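Long-range contacts in R.Pab1 family restriction endonuclease (Campylobacter coli, PDB 7CFA), which probably acts as a restriction DNA glycosylase, excising a base, likely an adenine as in R.PabI, from its recognition sequence, with strand cleavage at the resulting abasic site: residues 55-60 with 73-78; 64-69 with 230-235; 81-86 with 210-215. The protein carries 2 engineered substitutions. All blocks are in the same frame, centred on the assembly; numbering follows the deposited sequence.

In the fold
From the N terminus, residues 55-60 come first, then 64-69, then 73-78, and contact 1 closes a short loop by pairing the first of these with the third. Residues 64-69 lie within that loop and belong to contact 2, which pairs them with helix 223-237 near the C terminus; contacts 1 and 2 therefore cross along the chain, and they share a small three-stranded sheet. Contact 3 opens only after contact 1 has closed, and both its segments fall between those of contact 2. It sets helix 79-88, which follows strand 73-76, against helix 208-219. Together the three tie the small sheet and helix 79-88 to the two helices that end the chain.

Contact 1 (55-60 with 73-78); sequences YDMVAG and DKKLYE
An antiparallel strand pairing, with Met57 set opposite Lys75, forms one side of a small three-stranded sheet. Met57 and Lys75 make a hydrogen-bonded pair: Met57 N donates to Lys75 O at 3.0 Å, and Lys75 N returns a bond to Met57 O at 2.9 Å. Beyond the non-hydrogen-bonded pair of Val58 and Lys74, Ala59 N bonds to Asp73 O at 2.9 Å.

One face of the pairing carries Met57, Lys75 and Tyr77. With CG anti to the backbone N (chi1 -179°), Met57 is carried outward and its sulfur lies over a face of the Tyr77 ring, SD standing 4.4 Å from the ring centroid, a Met-aromatic contact. The chain then bends at chi3, which brings Met57 CE to 3.6 Å from Lys75 CE. A flexible thioether suits this spot between a ring and an aliphatic chain. Glu78 CG lies over the opposite face of the ring, while the Lys75 ammonium goes on to a salt bridge with Asp63.

On the side of the pairing away from Met57, Lys74 bends at chi2 and runs its methylenes past the Asp56 carboxylate; the salt bridge from Lys74 NZ to Asp56 OD2 is long, 3.6 Å.

Strand 73-76 is the middle strand, bonded on its other side to strand 66-67. Tyr55 and Leu76 rest on helix 223-237, where the Tyr55 hydroxyl is hydrogen-bonded to His225 ND1, and Glu78 sits at the N-cap of helix 79-88.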
loop_
_atom_site.group_PDB
_atom_site.type_symbol
_atom_site.label_atom_id
_atom_site.label_comp_id
_atom_site.label_asym_id
_atom_site.label_seq_id
_atom_site.Cartn_x
_atom_site.Cartn_y
_atom_site.Cartn_z
ATOM N N TYR A 55 8.912 1.312 -18.655
ATOM C CA TYR A 55 9.341 1.128 -20.031
ATOM C C TYR A 55 9.000 2.299 -20.943
ATOM O O TYR A 55 9.408 2.287 -22.110
ATOM C CB TYR A 55 8.745 -0.166 -20.618
ATOM C CG TYR A 55 7.235 -0.247 -20.590
ATOM C CD1 TYR A 55 6.465 0.425 -21.532
ATOM C CD2 TYR A 55 6.577 -1.014 -19.636
ATOM C CE1 TYR A 55 5.088 0.352 -21.516
ATOM C CE2 TYR A 55 5.197 -1.096 -19.613
ATOM C CZ TYR A 55 4.458 -0.409 -20.557
ATOM O OH TYR A 55 3.085 -0.481 -20.549
ATOM N N ASP A 56 8.278 3.303 -20.458
ATOM C CA ASP A 56 8.004 4.482 -21.267
ATOM C C ASP A 56 7.725 5.670 -20.357
ATOM O O ASP A 56 7.649 5.544 -19.132
ATOM C CB ASP A 56 6.832 4.249 -22.230
ATOM C CG ASP A 56 5.552 3.877 -21.518
ATOM O OD1 ASP A 56 5.541 3.829 -20.270
ATOM O OD2 ASP A 56 4.549 3.621 -22.214
ATOM N N MET A 57 7.572 6.833 -20.982
ATOM C CA MET A 57 7.269 8.063 -20.272
ATOM C C MET A 57 6.476 8.967 -21.204
ATOM O O MET A 57 6.721 8.984 -22.414
ATOM C CB MET A 57 8.546 8.763 -19.790
ATOM C CG MET A 57 8.285 10.051 -19.023
ATOM S SD MET A 57 9.712 10.638 -18.089
ATOM C CE MET A 57 10.951 10.743 -19.378
ATOM N N VAL A 58 5.513 9.697 -20.636
ATOM C CA VAL A 58 4.718 10.626 -21.429
ATOM C C VAL A 58 5.635 11.668 -22.048
ATOM O O VAL A 58 6.424 12.321 -21.353
ATOM C CB VAL A 58 3.628 11.273 -20.564
ATOM C CG1 VAL A 58 2.885 12.335 -21.360
ATOM C CG2 VAL A 58 2.668 10.213 -20.053
ATOM N N ALA A 59 5.543 11.820 -23.364
ATOM C CA ALA A 59 6.411 12.711 -24.114
ATOM C C ALA A 59 5.652 13.958 -24.543
ATOM O O ALA A 59 4.419 13.997 -24.546
ATOM C CB ALA A 59 6.988 12.002 -25.344
ATOM N N GLY A 60 6.414 14.986 -24.901
ATOM C CA GLY A 60 5.851 16.207 -25.429
ATOM C C GLY A 60 5.565 16.095 -26.913
ATOM O O GLY A 60 5.578 15.017 -27.510
ATOM N N ASP A 73 0.929 10.593 -26.068
ATOM C CA ASP A 73 2.281 10.618 -26.609
ATOM C C ASP A 73 3.249 9.998 -25.609
ATOM O O ASP A 73 3.295 10.400 -24.442
ATOM C CB ASP A 73 2.703 12.050 -26.934
ATOM C CG ASP A 73 1.871 12.668 -28.041
ATOM O OD1 ASP A 73 1.420 11.920 -28.934
ATOM O OD2 ASP A 73 1.672 13.902 -28.017
ATOM N N LYS A 74 4.022 9.019 -26.070
ATOM C CA LYS A 74 4.954 8.288 -25.227
ATOM C C LYS A 74 6.321 8.241 -25.891
ATOM O O LYS A 74 6.437 8.298 -27.118
ATOM C CB LYS A 74 4.468 6.859 -24.961
ATOM C CG LYS A 74 3.212 6.754 -24.113
ATOM C CD LYS A 74 3.545 6.775 -22.631
ATOM C CE LYS A 74 2.345 6.367 -21.791
ATOM N NZ LYS A 74 2.714 6.166 -20.364
ATOM N N LYS A 75 7.359 8.128 -25.065
ATOM C CA LYS A 75 8.719 7.959 -25.552
ATOM C C LYS A 75 9.418 6.897 -24.717
ATOM O O LYS A 75 8.960 6.529 -23.632
ATOM C CB LYS A 75 9.507 9.275 -25.514
ATOM C CG LYS A 75 9.705 9.851 -24.122
ATOM C CD LYS A 75 10.510 11.138 -24.185
ATOM C CE LYS A 75 10.719 11.728 -22.805
ATOM N NZ LYS A 75 11.560 12.955 -22.853
ATOM N N LEU A 76 10.539 6.407 -25.239
ATOM C CA LEU A 76 11.283 5.359 -24.556
ATOM C C LEU A 76 11.843 5.875 -23.236
ATOM O O LEU A 76 12.147 7.061 -23.081
ATOM C CB LEU A 76 12.415 4.839 -25.441
ATOM C CG LEU A 76 12.004 4.254 -26.793
ATOM C CD1 LEU A 76 13.206 3.656 -27.503
ATOM C CD2 LEU A 76 10.902 3.219 -26.628
ATOM N N TYR A 77 11.978 4.960 -22.277
ATOM C CA TYR A 77 12.391 5.326 -20.928
ATOM C C TYR A 77 12.832 4.072 -20.189
ATOM O O TYR A 77 12.154 3.042 -20.253
ATOM C CB TYR A 77 11.245 6.025 -20.185
ATOM C CG TYR A 77 11.563 6.447 -18.769
ATOM C CD1 TYR A 77 12.558 7.378 -18.504
ATOM C CD2 TYR A 77 10.842 5.935 -17.697
ATOM C CE1 TYR A 77 12.843 7.770 -17.208
ATOM C CE2 TYR A 77 11.117 6.321 -16.400
ATOM C CZ TYR A 77 12.117 7.239 -16.159
ATOM O OH TYR A 77 12.393 7.625 -14.866
ATOM N N GLU A 78 13.970 4.166 -19.501
ATOM C CA GLU A 78 14.497 3.089 -18.670
ATOM C C GLU A 78 14.618 1.775 -19.431
ATOM O O GLU A 78 15.542 1.605 -20.230
ATOM C CB GLU A 78 13.630 2.914 -17.420
ATOM C CG GLU A 78 13.793 4.056 -16.432
ATOM C CD GLU A 78 13.155 3.777 -15.087
ATOM O OE1 GLU A 78 12.138 3.053 -15.041
ATOM O OE2 GLU A 78 13.678 4.284 -14.073
#

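Contact 2 (64-69 with 230-235); sequences GNFIGA and LQIIEF
Asn65 lies against the ring of Phe235 in a CH-pi contact. Its CB stands over one face of that ring, 4.0 Å from the centroid and displaced toward the rim, and the side-chain amide tilts 37° from the ring plane so that Asn65 ND2 comes within 3.3 Å of Phe235 CZ. Phe235 has CG anti to its own backbone N (chi1 170°), which swings the ring toward Asn65. Asparagine suits both demands made on it here: its methylene packs over the ring while the tilted amide brings ND2 near the rim, and OD1 accepts a hydrogen bond from Leu76 N.

Apolar packing is carried by Phe66, a buried side chain directed at the helix. Its far end meets the longer branch of Ile232, with Phe66 CE2 3.6 Å from Ile232 CG1, and its CD1 side meets the methylene CB of Gln231 at 3.7 Å. Ring and glutamine amide are only 25° from parallel, though it is the aliphatic part of Gln231 that touches. The CG of Gln231 also lies 4.0 Å from Ile67 O.

Segment 64-69 can offer two neighbouring side chains to the same helix because of a classic beta bulge: Asn65 and Phe66 both face Lys74 of the adjoining strand 73-76, to which both are joined by backbone hydrogen bonds. The short strand 66-67 is thus packed as part of a small sheet on helix 223-237, and Leu76 from the middle strand also reaches Ile232 and Phe235.

Further along, Ala69 N bonds to Asn228 OD1 of the same helix, which in turn packs on helix 94-106 through Leu230 and Ile233.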
loop_
_atom_site.group_PDB
_atom_site.type_symbol
_atom_site.label_atom_id
_atom_site.label_comp_id
_atom_site.label_asym_id
_atom_site.label_seq_id
_atom_site.Cartn_x
_atom_site.Cartn_y
_atom_site.Cartn_z
ATOM N N GLY A 64 8.331 12.579 -28.934
ATOM C CA GLY A 64 7.543 11.357 -28.873
ATOM C C GLY A 64 8.095 10.272 -29.783
ATOM O O GLY A 64 8.612 10.543 -30.864
ATOM N N ASN A 65 7.987 9.028 -29.325
ATOM C CA ASN A 65 8.411 7.871 -30.102
ATOM C C ASN A 65 7.256 7.007 -30.585
ATOM O O ASN A 65 7.362 6.405 -31.654
ATOM C CB ASN A 65 9.373 7.001 -29.282
ATOM C CG ASN A 65 10.687 7.697 -28.994
ATOM O OD1 ASN A 65 11.154 7.718 -27.858
ATOM N ND2 ASN A 65 11.296 8.269 -30.030
ATOM N N PHE A 66 6.166 6.931 -29.826
ATOM C CA PHE A 66 5.001 6.144 -30.211
ATOM C C PHE A 66 3.790 6.678 -29.459
ATOM O O PHE A 66 3.905 7.549 -28.594
ATOM C CB PHE A 66 5.213 4.652 -29.927
ATOM C CG PHE A 66 5.270 4.309 -28.462
ATOM C CD1 PHE A 66 4.138 3.865 -27.793
ATOM C CD2 PHE A 66 6.458 4.423 -27.755
ATOM C CE1 PHE A 66 4.189 3.547 -26.447
ATOM C CE2 PHE A 66 6.515 4.108 -26.409
ATOM C CZ PHE A 66 5.380 3.666 -25.755
ATOM N N ILE A 67 2.623 6.137 -29.799
ATOM C CA ILE A 67 1.364 6.490 -29.150
ATOM C C ILE A 67 0.875 5.272 -28.381
ATOM O O ILE A 67 0.644 4.208 -28.969
ATOM C CB ILE A 67 0.312 6.962 -30.164
ATOM C CG1 ILE A 67 0.817 8.189 -30.927
ATOM C CG2 ILE A 67 -1.003 7.268 -29.459
ATOM C CD1 ILE A 67 -0.176 8.733 -31.932
ATOM N N GLY A 68 0.708 5.430 -27.069
ATOM C CA GLY A 68 0.345 4.325 -26.209
ATOM C C GLY A 68 -1.101 3.888 -26.365
ATOM O O GLY A 68 -1.875 4.427 -27.156
ATOM N N ALA A 69 -1.461 2.871 -25.576
ATOM C CA ALA A 69 -2.819 2.340 -25.613
ATOM C C ALA A 69 -3.835 3.347 -25.095
ATOM O O ALA A 69 -5.001 3.315 -25.501
ATOM C CB ALA A 69 -2.898 1.043 -24.806
ATOM N N LEU A 230 4.315 -3.825 -27.732
ATOM C CA LEU A 230 4.327 -4.088 -29.168
ATOM C C LEU A 230 4.654 -2.831 -29.966
ATOM O O LEU A 230 5.347 -2.910 -30.988
ATOM C CB LEU A 230 2.984 -4.676 -29.610
ATOM C CG LEU A 230 2.755 -6.141 -29.223
ATOM C CD1 LEU A 230 1.349 -6.592 -29.583
ATOM C CD2 LEU A 230 3.792 -7.040 -29.886
ATOM N N GLN A 231 4.181 -1.666 -29.517
ATOM C CA GLN A 231 4.555 -0.417 -30.176
ATOM C C GLN A 231 6.041 -0.127 -29.999
ATOM O O GLN A 231 6.691 0.402 -30.909
ATOM C CB GLN A 231 3.715 0.739 -29.630
ATOM C CG GLN A 231 2.233 0.648 -29.957
ATOM C CD GLN A 231 1.940 0.887 -31.425
ATOM O OE1 GLN A 231 2.620 1.671 -32.086
ATOM N NE2 GLN A 231 0.923 0.208 -31.944
ATOM N N ILE A 232 6.595 -0.473 -28.834
ATOM C CA ILE A 232 8.010 -0.235 -28.574
ATOM C C ILE A 232 8.875 -1.159 -29.422
ATOM O O ILE A 232 9.892 -0.734 -29.984
ATOM C CB ILE A 232 8.302 -0.396 -27.072
ATOM C CG1 ILE A 232 7.632 0.732 -26.283
ATOM C CG2 ILE A 232 9.802 -0.437 -26.808
ATOM C CD1 ILE A 232 7.861 0.660 -24.791
ATOM N N ILE A 233 8.493 -2.434 -29.530
ATOM C CA ILE A 233 9.269 -3.374 -30.335
ATOM C C ILE A 233 9.259 -2.957 -31.800
ATOM O O ILE A 233 10.292 -3.001 -32.480
ATOM C CB ILE A 233 8.738 -4.808 -30.151
ATOM C CG1 ILE A 233 8.945 -5.275 -28.708
ATOM C CG2 ILE A 233 9.423 -5.761 -31.117
ATOM C CD1 ILE A 233 8.437 -6.677 -28.439
ATOM N N GLU A 234 8.098 -2.530 -32.305
ATOM C CA GLU A 234 8.008 -2.099 -33.696
ATOM C C GLU A 234 8.854 -0.858 -33.948
ATOM O O GLU A 234 9.486 -0.734 -35.004
ATOM C CB GLU A 234 6.547 -1.840 -34.068
ATOM C CG GLU A 234 6.303 -1.636 -35.556
ATOM C CD GLU A 234 6.448 -2.919 -36.355
ATOM O OE1 GLU A 234 6.396 -4.011 -35.749
ATOM O OE2 GLU A 234 6.616 -2.835 -37.590
ATOM N N PHE A 235 8.885 0.068 -32.985
ATOM C CA PHE A 235 9.692 1.273 -33.141
ATOM C C PHE A 235 11.179 0.949 -33.125
ATOM O O PHE A 235 11.954 1.529 -33.892
ATOM C CB PHE A 235 9.347 2.279 -32.043
ATOM C CG PHE A 235 10.292 3.446 -31.965
ATOM C CD1 PHE A 235 10.153 4.527 -32.820
ATOM C CD2 PHE A 235 11.316 3.467 -31.029
ATOM C CE1 PHE A 235 11.019 5.603 -32.750
ATOM C CE2 PHE A 235 12.185 4.539 -30.954
ATOM C CZ PHE A 235 12.037 5.609 -31.815
#

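Contact 3 (81-86 with 210-215); sequences DIIFQF and IFLEML
Ile83 leaves its helix toward the facing one, and its CD1 ends beside the backbone oxygen of Phe211. The longer branch is fully extended (chi2 178°) and sets CD1 against one turn of the helix, between Phe211 O and the Leu215 side chain: Ile83 CD1 is 3.5 Å from Phe211 O and 3.7 Å from Leu215 CD2. Phe211 O already accepts the helical bond from Leu215 N, so burying it under a methyl costs it no hydrogen bond. The shorter branch brings Ile83 CG2 to 3.9 Å from Leu212 CD2, and CD1 lies almost as near the same leucine methyl. Leu212 leaves its helix at a slant, yet its tip swings back to reach the isoleucine.

Ile82 takes the neighbouring position against Phe211. Its CG2 lies over one face of the aromatic ring, while Ile82 CD1 passes the rim, 4.1 Å from Phe211 CE2. The branched isoleucine suits this place because branching at CB lets one residue reach both the face and the rim.

These side chains fill the interface between helices 79-88 and 208-219. The axes of segments 81-86 and 210-215 approach to 10.1 Å, with directions 128° apart, a steep and partly antiparallel crossing. The wide spacing fits an interface built of large aliphatic and aromatic residues, all of them buried. Strand 198-203 closes one side of it, through Leu201 and Ile203 on Phe211 and Ile203 on Ile82, and the Phe211 ring also meets that of Phe172. On the side of Ile83 and Leu215, helix 223-237 joins the packing: Ile236 touches Ile83, and Val229 and Ile233 touch Leu215.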
loop_
_atom_site.group_PDB
_atom_site.type_symbol
_atom_site.label_atom_id
_atom_site.label_comp_id
_atom_site.label_asym_id
_atom_site.label_seq_id
_atom_site.Cartn_x
_atom_site.Cartn_y
_atom_site.Cartn_z
ATOM N N ASP A 81 14.534 2.122 -23.221
ATOM C CA ASP A 81 15.718 2.847 -23.665
ATOM C C ASP A 81 16.969 1.985 -23.567
ATOM O O ASP A 81 17.871 2.108 -24.402
ATOM C CB ASP A 81 15.892 4.129 -22.853
ATOM C CG ASP A 81 17.088 4.941 -23.305
ATOM O OD1 ASP A 81 17.143 5.292 -24.502
ATOM O OD2 ASP A 81 17.968 5.230 -22.468
ATOM N N ILE A 82 17.042 1.115 -22.558
ATOM C CA ILE A 82 18.164 0.184 -22.458
ATOM C C ILE A 82 18.153 -0.779 -23.638
ATOM O O ILE A 82 19.182 -1.014 -24.281
ATOM C CB ILE A 82 18.120 -0.568 -21.115
ATOM C CG1 ILE A 82 18.409 0.389 -19.958
ATOM C CG2 ILE A 82 19.108 -1.724 -21.116
ATOM C CD1 ILE A 82 17.992 -0.149 -18.604
ATOM N N ILE A 83 16.982 -1.340 -23.945
ATOM C CA ILE A 83 16.872 -2.273 -25.059
ATOM C C ILE A 83 17.144 -1.572 -26.383
ATOM O O ILE A 83 17.746 -2.158 -27.291
ATOM C CB ILE A 83 15.490 -2.950 -25.034
ATOM C CG1 ILE A 83 15.355 -3.808 -23.773
ATOM C CG2 ILE A 83 15.265 -3.791 -26.285
ATOM C CD1 ILE A 83 14.014 -4.487 -23.626
ATOM N N PHE A 84 16.733 -0.308 -26.511
ATOM C CA PHE A 84 16.974 0.432 -27.745
ATOM C C PHE A 84 18.465 0.618 -27.995
ATOM O O PHE A 84 18.945 0.437 -29.120
ATOM C CB PHE A 84 16.265 1.785 -27.689
ATOM C CG PHE A 84 16.581 2.684 -28.852
ATOM C CD1 PHE A 84 15.898 2.552 -30.050
ATOM C CD2 PHE A 84 17.556 3.663 -28.746
ATOM C CE1 PHE A 84 16.186 3.379 -31.122
ATOM C CE2 PHE A 84 17.848 4.491 -29.814
ATOM C CZ PHE A 84 17.162 4.349 -31.004
ATOM N N GLN A 85 19.216 0.991 -26.955
ATOM C CA GLN A 85 20.641 1.258 -27.133
ATOM C C GLN A 85 21.411 -0.016 -27.460
ATOM O O GLN A 85 22.332 0.004 -28.284
ATOM C CB GLN A 85 21.216 1.929 -25.885
ATOM C CG GLN A 85 20.657 3.316 -25.609
ATOM C CD GLN A 85 21.360 4.010 -24.457
ATOM O OE1 GLN A 85 22.589 4.006 -24.368
ATOM N NE2 GLN A 85 20.581 4.610 -23.564
ATOM N N PHE A 86 21.052 -1.135 -26.826
ATOM C CA PHE A 86 21.741 -2.387 -27.119
ATOM C C PHE A 86 21.342 -2.944 -28.479
ATOM O O PHE A 86 22.129 -3.662 -29.106
ATOM C CB PHE A 86 21.478 -3.407 -26.015
ATOM C CG PHE A 86 22.386 -3.251 -24.835
ATOM C CD1 PHE A 86 23.557 -3.987 -24.747
ATOM C CD2 PHE A 86 22.085 -2.351 -23.827
ATOM C CE1 PHE A 86 24.405 -3.840 -23.666
ATOM C CE2 PHE A 86 22.928 -2.198 -22.742
ATOM C CZ PHE A 86 24.091 -2.945 -22.663
ATOM N N ILE A 210 18.325 -10.397 -19.614
ATOM C CA ILE A 210 17.471 -10.160 -18.455
ATOM C C ILE A 210 16.465 -9.058 -18.756
ATOM O O ILE A 210 15.277 -9.169 -18.435
ATOM C CB ILE A 210 18.330 -9.817 -17.225
ATOM C CG1 ILE A 210 19.183 -11.021 -16.829
ATOM C CG2 ILE A 210 17.453 -9.353 -16.068
ATOM C CD1 ILE A 210 20.182 -10.721 -15.748
ATOM N N PHE A 211 16.923 -7.980 -19.391
ATOM C CA PHE A 211 16.021 -6.881 -19.715
ATOM C C PHE A 211 15.080 -7.248 -20.855
ATOM O O PHE A 211 13.951 -6.747 -20.906
ATOM C CB PHE A 211 16.838 -5.624 -20.030
ATOM C CG PHE A 211 17.694 -5.173 -18.877
ATOM C CD1 PHE A 211 18.963 -5.705 -18.691
ATOM C CD2 PHE A 211 17.221 -4.245 -17.963
ATOM C CE1 PHE A 211 19.746 -5.309 -17.624
ATOM C CE2 PHE A 211 18.003 -3.844 -16.894
ATOM C CZ PHE A 211 19.265 -4.379 -16.725
ATOM N N LEU A 212 15.511 -8.131 -21.761
ATOM C CA LEU A 212 14.608 -8.615 -22.804
ATOM C C LEU A 212 13.498 -9.479 -22.219
ATOM O O LEU A 212 12.333 -9.355 -22.616
ATOM C CB LEU A 212 15.387 -9.396 -23.861
ATOM C CG LEU A 212 16.214 -8.573 -24.850
ATOM C CD1 LEU A 212 17.045 -9.485 -25.734
ATOM C CD2 LEU A 212 15.306 -7.691 -25.693
ATOM N N GLU A 213 13.837 -10.367 -21.279
ATOM C CA GLU A 213 12.808 -11.162 -20.616
ATOM C C GLU A 213 11.877 -10.289 -19.785
ATOM O O GLU A 213 10.697 -10.620 -19.626
ATOM C CB GLU A 213 13.452 -12.237 -19.740
ATOM C CG GLU A 213 14.177 -13.317 -20.527
ATOM C CD GLU A 213 14.678 -14.450 -19.653
ATOM O OE1 GLU A 213 14.427 -14.425 -18.429
ATOM O OE2 GLU A 213 15.327 -15.371 -20.192
ATOM N N MET A 214 12.384 -9.176 -19.254
ATOM C CA MET A 214 11.536 -8.277 -18.480
ATOM C C MET A 214 10.557 -7.539 -19.384
ATOM O O MET A 214 9.410 -7.290 -18.995
ATOM C CB MET A 214 12.396 -7.287 -17.700
ATOM C CG MET A 214 11.683 -6.623 -16.540
ATOM S SD MET A 214 12.717 -5.365 -15.772
ATOM C CE MET A 214 14.299 -6.201 -15.784
ATOM N N LEU A 215 10.996 -7.174 -20.590
ATOM C CA LEU A 215 10.081 -6.583 -21.558
ATOM C C LEU A 215 8.957 -7.552 -21.903
ATOM O O LEU A 215 7.790 -7.156 -22.001
ATOM C CB LEU A 215 10.840 -6.176 -22.821
ATOM C CG LEU A 215 10.045 -5.340 -23.825
ATOM C CD1 LEU A 215 9.755 -3.961 -23.249
ATOM C CD2 LEU A 215 10.779 -5.233 -25.154
#